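Local coordinates for beta2-microglobulin (Anolis carolinensis, PDB 7CPO), which serves as the light chain of the MHC class I complex, pairing with the heavy chain and probably supporting the presentation of peptides at the cell surface, at residues S55-K58 against D59-E63. Numbering follows the deposited sequence.
Sequences SFKK and DWTFE
Phe56 and Phe62 share one face of a beta hairpin, and Trp60, from the turn, lies on the other flank of Phe56. CG of Phe56 sits between the backbone N and the carbonyl carbon (chi1 49°), which sets the ring alongside both neighbours. Its edge meets the face of Phe62 in an offset edge-to-face pair, planes at 72°. The Trp60 ring is tilted less (30°) but displaced, so there is little stacking, and CE1 of Phe56 meets CE3 of Trp60 at 3.7 Å. This cluster is tightly packed and buried. Phe10 of the MHC class I antigen chain meets the Phe56 ring edge-to-face, and Asp123 of that chain accepts from Trp60 NE1.

Lys57 and Glu63 are only partly exposed, while Lys58 and Asp59 form the solvent side. Lys57 crosses Glu63 at about a right angle, and its bent end brings NZ to Glu63 OE2 at 2.6 Å, a salt bridge meeting OE2 on its anti side. Glu28 also pairs with this NZ. An alanine in place of Glu63 would probably cost Lys57 NZ this partner and let its chain turn more freely.

Trp60 N to Lys57 O (2.8 Å) closes the turn. Lys57 N to Thr61 O (3.0 Å) and Glu63 N to Ser55 O (2.9 Å) zip the strands. Asp59 OD1 takes both Thr61 N and Thr61 OG1. The result is a type I turn overlapped by an Asx turn, joining strands 49-56 and 62-70 of the immunoglobulin C1-set fold at the heavy-chain interface.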
loop_
_atom_site.group_PDB
_atom_site.type_symbol
_atom_site.label_atom_id
_atom_site.label_comp_id
_atom_site.label_asym_id
_atom_site.label_seq_id
_atom_site.Cartn_x
_atom_site.Cartn_y
_atom_site.Cartn_z
ATOM N N SER B 55 -5.934 0.385 0.910
ATOM C CA SER B 55 -5.104 1.548 1.182
ATOM C C SER B 55 -4.717 2.212 -0.136
ATOM O O SER B 55 -5.042 1.722 -1.223
ATOM C CB SER B 55 -3.859 1.156 1.983
ATOM O OG SER B 55 -2.974 0.405 1.166
ATOM N N PHE B 56 -4.031 3.352 -0.028
ATOM C CA PHE B 56 -3.596 4.096 -1.204
ATOM C C PHE B 56 -2.240 4.722 -0.927
ATOM O O PHE B 56 -1.741 4.699 0.197
ATOM C CB PHE B 56 -4.610 5.164 -1.638
ATOM C CG PHE B 56 -5.100 6.077 -0.516
ATOM C CD1 PHE B 56 -4.462 7.267 -0.240
ATOM C CD2 PHE B 56 -6.222 5.742 0.232
ATOM C CE1 PHE B 56 -4.916 8.115 0.755
ATOM C CE2 PHE B 56 -6.683 6.580 1.239
ATOM C CZ PHE B 56 -6.026 7.773 1.501
ATOM N N LYS B 57 -1.640 5.263 -1.984
ATOM C CA LYS B 57 -0.339 5.905 -1.937
ATOM C C LYS B 57 -0.507 7.411 -1.884
ATOM O O LYS B 57 -1.617 7.949 -1.989
ATOM C CB LYS B 57 0.513 5.537 -3.158
ATOM C CG LYS B 57 0.765 4.051 -3.381
ATOM C CD LYS B 57 1.622 3.829 -4.633
ATOM C CE LYS B 57 1.322 2.474 -5.260
ATOM N NZ LYS B 57 1.803 1.357 -4.406
ATOM N N LYS B 58 0.637 8.095 -1.783
ATOM C CA LYS B 58 0.654 9.548 -1.703
ATOM C C LYS B 58 0.156 10.192 -2.981
ATOM O O LYS B 58 -0.136 11.389 -2.969
ATOM C CB LYS B 58 2.068 10.054 -1.387
ATOM C CG LYS B 58 3.074 9.791 -2.506
ATOM C CD LYS B 58 4.525 9.788 -2.014
ATOM C CE LYS B 58 5.258 11.083 -2.383
ATOM N NZ LYS B 58 6.745 10.918 -2.253
ATOM N N ASP B 59 0.058 9.436 -4.082
ATOM C CA ASP B 59 -0.533 9.932 -5.320
ATOM C C ASP B 59 -2.024 9.620 -5.414
ATOM O O ASP B 59 -2.640 9.865 -6.460
ATOM C CB ASP B 59 0.220 9.372 -6.539
ATOM C CG ASP B 59 -0.033 7.882 -6.778
ATOM O OD1 ASP B 59 -0.771 7.227 -5.999
ATOM O OD2 ASP B 59 0.527 7.352 -7.765
ATOM N N TRP B 60 -2.592 9.046 -4.351
ATOM C CA TRP B 60 -4.006 8.783 -4.104
ATOM C C TRP B 60 -4.472 7.480 -4.750
ATOM O O TRP B 60 -5.622 7.075 -4.508
ATOM C CB TRP B 60 -4.920 9.929 -4.568
ATOM C CG TRP B 60 -4.569 11.267 -3.954
ATOM C CD1 TRP B 60 -3.980 12.334 -4.587
ATOM C CD2 TRP B 60 -4.786 11.678 -2.594
ATOM N NE1 TRP B 60 -3.827 13.382 -3.702
ATOM C CE2 TRP B 60 -4.313 13.008 -2.477
ATOM C CE3 TRP B 60 -5.360 11.065 -1.471
ATOM C CZ2 TRP B 60 -4.380 13.726 -1.276
ATOM C CZ3 TRP B 60 -5.426 11.786 -0.270
ATOM C CH2 TRP B 60 -4.934 13.102 -0.190
ATOM N N THR B 61 -3.635 6.803 -5.535
ATOM C CA THR B 61 -4.068 5.593 -6.209
ATOM C C THR B 61 -4.044 4.417 -5.246
ATOM O O THR B 61 -3.194 4.325 -4.357
ATOM C CB THR B 61 -3.197 5.282 -7.425
ATOM O OG1 THR B 61 -1.851 5.020 -7.001
ATOM C CG2 THR B 61 -3.233 6.436 -8.419
ATOM N N PHE B 62 -4.977 3.503 -5.457
ATOM C CA PHE B 62 -5.332 2.445 -4.530
ATOM C C PHE B 62 -4.479 1.193 -4.716
ATOM O O PHE B 62 -3.850 0.992 -5.753
ATOM C CB PHE B 62 -6.803 2.128 -4.714
ATOM C CG PHE B 62 -7.693 3.251 -4.291
ATOM C CD1 PHE B 62 -8.037 3.402 -2.951
ATOM C CD2 PHE B 62 -8.160 4.176 -5.219
ATOM C CE1 PHE B 62 -8.855 4.448 -2.541
ATOM C CE2 PHE B 62 -8.969 5.224 -4.823
ATOM C CZ PHE B 62 -9.321 5.364 -3.476
ATOM N N GLU B 63 -4.446 0.364 -3.667
ATOM C CA GLU B 63 -3.732 -0.910 -3.660
ATOM C C GLU B 63 -4.612 -1.974 -3.018
ATOM O O GLU B 63 -5.388 -1.689 -2.101
ATOM C CB GLU B 63 -2.405 -0.861 -2.882
ATOM C CG GLU B 63 -1.671 0.452 -2.927
ATOM C CD GLU B 63 -0.574 0.542 -1.873
ATOM O OE1 GLU B 63 -0.815 0.123 -0.713
ATOM O OE2 GLU B 63 0.533 1.024 -2.214
#